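Local coordinates for flagellar protein (Xanthomonas campestris pv. campestris, PDB 3C12) that probably serves as the scaffold that caps the growing flagellar hook, this chain being its C-terminal part with Ig-like and Tudor-like domains, at residues V21-D24 / S28-G31; G118-L121 / G127-P130. All blocks are in the same frame, centred on the assembly; numbering follows the deposited sequence.

Contact 1 of 2, residues V21-D24 / S28-G31; sequences VAID and SAKG
Ala29 CB packs against Val21, Ala22 and Ile23. Ala29 CB lies 3.9 Å from Val21 CB and 3.7 Å from Ala22 O, and Ile23 CG2 closes in on it at 4.1 Å. Ile23 CG2 also comes to 3.9 Å from Ser28 N. With chi1 of Ile23 at 48°, CG2 stands opposite the carbonyl carbon and next to the backbone N, which turns this methyl to the other strand while CG1 and CD1 run away from it. No hydrogen bond crosses the gap: the strand axes come no closer than 7.0 Å, at 151°. In this Ig-like domain of FlgD the two strands pair with different neighbours, Val21 and Ile23 bonding through the backbone to Tyr85 and Gly83, and Ala29 and Gly31 to Trp70 and Phe68. What joins them is van der Waals packing of side chains on each other and on the backbone, with no direct pairing. The loose side is polar and faces solvent. Ser28 and Lys30 both turn away from residues 21–24, and Lys30 NZ reaches a weak, long ion pair with Asp106. Toward the turn, Asp24 OD2 takes the backbone N of Gly27, while the Asp24 backbone O is hydrogen-bonded to Arg79 NH2.

Contact 2 of 2, residues G118-L121 / G127-P130; sequences GLYL and GTSP
Tyr120 has chi1 at -65°, which sets CG opposite its own carbonyl carbon and swings the ring across to Pro130. Leu121 makes the same choice of first torsion, chi1 -44°, and by it CG is tucked beside Ser129 O. The phenol meets the proline through one flank: Tyr120 CE2 lies 3.6 Å from Pro130 CB, and Tyr120 CD2 is 3.6 Å from Pro130 CA. The proline ring slants across the tyrosine, so this is an apolar contact without a stack. Thr128 CG2 approaches the same Tyr120 CD2, obliquely, at 4.2 Å. The phenol oxygen finds its partner in its own strand's lead-in, where it is hydrogen-bonded to Asp117 O, so the OH end is tied down while CD2 and CE2 rest on Pro130.

The backbone does the rest. Leu121 and Ser129 form the hydrogen-bonded pair, with Leu121 N to Ser129 O at 2.7 Å and nearly straight (173°), and Ser129 N returning to Leu121 O at 3.0 Å along a more bent path. Tyr120 and Pro130 are the next, non-hydrogen-bonded pair. Ser129 O also receives a CA-H contact from Tyr120, and Leu121 O one from Thr128 CA at 3.5 Å, the straighter of the two.

Tyr120 and Pro130 share one face of the sheet, Leu121 and Ser129 the other. On that second face Leu121 is buried against Leu9, Val112, Leu131 and Val134. Since Tyr120 also bonds through its backbone to Thr113 of strand 98–115, strand 118–123 is the middle of three: an antiparallel beta meander, closed by the 118–123/127–130 hairpin, in the Tudor-like part of the protein.

How the contacts relate
Contact 1 and contact 2 follow one another along the chain, contact 1 ending before contact 2 begins. Their centres are about 19 Å apart, and even the nearest atoms stay about 7 Å from each other, so neither touches the other directly. What connects them is the long strand 98–115: it bonds to Lys30 of contact 1 through Asp106 and to Tyr120 of contact 2 through Thr113. They differ in kind, since 21–24 and 28–31 meet without a hydrogen bond, through packing, whereas 118–121 and 127–130 are zipped by backbone bonds. The centre of contact 1 lies about 7 Å from the chain's centre, that of contact 2 about 16 Å. The second chain of the assembly touches neither.

Contact 1 of 2, residues V21-D24 / S28-G31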
loop_
_atom_site.group_PDB
_atom_site.type_symbol
_atom_site.label_atom_id
_atom_site.label_comp_id
_atom_site.label_asym_id
_atom_site.label_seq_id
_atom_site.Cartn_x
_atom_site.Cartn_y
_atom_site.Cartn_z
ATOM N N VAL A 21 2.897 7.136 7.539
ATOM C CA VAL A 21 4.291 7.543 7.668
ATOM C C VAL A 21 4.493 7.981 9.111
ATOM O O VAL A 21 3.530 8.225 9.825
ATOM C CB VAL A 21 4.620 8.726 6.736
ATOM C CG1 VAL A 21 4.339 8.348 5.296
ATOM C CG2 VAL A 21 3.800 9.932 7.122
ATOM N N ALA A 22 5.734 8.082 9.555
ATOM C CA ALA A 22 5.961 8.486 10.932
ATOM C C ALA A 22 7.022 9.565 11.067
ATOM O O ALA A 22 7.940 9.661 10.248
ATOM C CB ALA A 22 6.339 7.275 11.769
ATOM N N ILE A 23 6.876 10.395 12.097
ATOM C CA ILE A 23 7.843 11.449 12.363
ATOM C C ILE A 23 8.173 11.497 13.843
ATOM O O ILE A 23 7.330 11.200 14.693
ATOM C CB ILE A 23 7.327 12.850 11.967
ATOM C CG1 ILE A 23 5.920 13.058 12.525
ATOM C CG2 ILE A 23 7.411 13.033 10.471
ATOM C CD1 ILE A 23 5.426 14.482 12.418
ATOM N N ASP A 24 9.418 11.850 14.138
ATOM C CA ASP A 24 9.874 11.996 15.508
ATOM C C ASP A 24 9.588 13.459 15.834
ATOM O O ASP A 24 8.583 14.012 15.375
ATOM C CB ASP A 24 11.372 11.700 15.614
ATOM C CG ASP A 24 12.190 12.402 14.545
ATOM O OD1 ASP A 24 13.434 12.354 14.631
ATOM O OD2 ASP A 24 11.600 12.993 13.616
ATOM N N SER A 28 10.571 14.941 9.345
ATOM C CA SER A 28 10.784 14.381 8.005
ATOM C C SER A 28 10.447 12.906 7.762
ATOM O O SER A 28 10.954 11.997 8.433
ATOM C CB SER A 28 12.208 14.671 7.522
ATOM O OG SER A 28 12.350 16.061 7.260
ATOM N N ALA A 29 9.572 12.698 6.782
ATOM C CA ALA A 29 9.128 11.378 6.369
ATOM C C ALA A 29 9.140 11.393 4.850
ATOM O O ALA A 29 8.560 12.275 4.231
ATOM C CB ALA A 29 7.728 11.112 6.880
ATOM N N LYS A 30 9.815 10.426 4.250
ATOM C CA LYS A 30 9.896 10.362 2.804
ATOM C C LYS A 30 9.484 8.993 2.288
ATOM O O LYS A 30 9.400 8.030 3.048
ATOM C CB LYS A 30 11.318 10.689 2.335
ATOM C CG LYS A 30 12.396 9.701 2.783
ATOM C CD LYS A 30 13.747 10.024 2.143
ATOM C CE LYS A 30 14.845 9.060 2.582
ATOM N NZ LYS A 30 15.182 9.190 4.026
ATOM N N GLY A 31 9.230 8.917 0.987
ATOM C CA GLY A 31 8.828 7.666 0.381
ATOM C C GLY A 31 8.652 7.853 -1.110
ATOM O O GLY A 31 9.054 8.876 -1.666
#

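Contact 2 of 2, residues G118-L121 / G127-P130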
loop_
_atom_site.group_PDB
_atom_site.type_symbol
_atom_site.label_atom_id
_atom_site.label_comp_id
_atom_site.label_asym_id
_atom_site.label_seq_id
_atom_site.Cartn_x
_atom_site.Cartn_y
_atom_site.Cartn_z
ATOM N N GLY A 118 9.413 -16.555 12.108
ATOM C CA GLY A 118 10.261 -16.047 11.042
ATOM C C GLY A 118 11.016 -14.790 11.439
ATOM O O GLY A 118 10.992 -14.381 12.607
ATOM N N LEU A 119 11.679 -14.172 10.465
ATOM C CA LEU A 119 12.462 -12.968 10.708
ATOM C C LEU A 119 11.690 -11.669 10.434
ATOM O O LEU A 119 11.009 -11.531 9.409
ATOM C CB LEU A 119 13.738 -13.021 9.870
ATOM C CG LEU A 119 14.760 -11.917 10.127
ATOM C CD1 LEU A 119 16.105 -12.322 9.524
ATOM C CD2 LEU A 119 14.276 -10.605 9.538
ATOM N N TYR A 120 11.818 -10.718 11.361
ATOM C CA TYR A 120 11.144 -9.428 11.269
ATOM C C TYR A 120 12.069 -8.235 11.402
ATOM O O TYR A 120 13.056 -8.275 12.132
ATOM C CB TYR A 120 10.052 -9.336 12.332
ATOM C CG TYR A 120 8.959 -10.341 12.089
ATOM C CD1 TYR A 120 9.136 -11.687 12.431
ATOM C CD2 TYR A 120 7.797 -9.975 11.393
ATOM C CE1 TYR A 120 8.188 -12.657 12.073
ATOM C CE2 TYR A 120 6.843 -10.928 11.026
ATOM C CZ TYR A 120 7.047 -12.272 11.364
ATOM O OH TYR A 120 6.134 -13.230 10.956
ATOM N N LEU A 121 11.744 -7.168 10.682
ATOM C CA LEU A 121 12.538 -5.951 10.733
ATOM C C LEU A 121 11.836 -4.999 11.672
ATOM O O LEU A 121 10.608 -4.879 11.653
ATOM C CB LEU A 121 12.637 -5.289 9.361
ATOM C CG LEU A 121 12.900 -6.160 8.142
ATOM C CD1 LEU A 121 13.352 -5.263 7.001
ATOM C CD2 LEU A 121 13.965 -7.191 8.456
ATOM N N GLY A 127 7.361 0.654 12.914
ATOM C CA GLY A 127 7.094 -0.515 13.718
ATOM C C GLY A 127 7.679 -1.789 13.140
ATOM O O GLY A 127 8.853 -1.855 12.767
ATOM N N THR A 128 6.851 -2.814 13.051
ATOM C CA THR A 128 7.317 -4.092 12.556
ATOM C C THR A 128 7.014 -4.375 11.106
ATOM O O THR A 128 6.028 -3.897 10.546
ATOM C CB THR A 128 6.751 -5.244 13.412
ATOM O OG1 THR A 128 7.819 -5.810 14.186
ATOM C CG2 THR A 128 6.077 -6.323 12.530
ATOM N N SER A 129 7.878 -5.177 10.503
ATOM C CA SER A 129 7.693 -5.552 9.131
ATOM C C SER A 129 8.366 -6.859 8.817
ATOM O O SER A 129 9.542 -7.047 9.097
ATOM C CB SER A 129 8.241 -4.484 8.192
ATOM O OG SER A 129 8.089 -4.912 6.846
ATOM N N PRO A 130 7.615 -7.795 8.237
ATOM C CA PRO A 130 8.217 -9.080 7.895
ATOM C C PRO A 130 9.174 -8.914 6.707
ATOM O O PRO A 130 8.877 -8.210 5.734
ATOM C CB PRO A 130 7.009 -9.940 7.548
ATOM C CG PRO A 130 6.034 -8.940 7.009
ATOM C CD PRO A 130 6.164 -7.813 7.992
#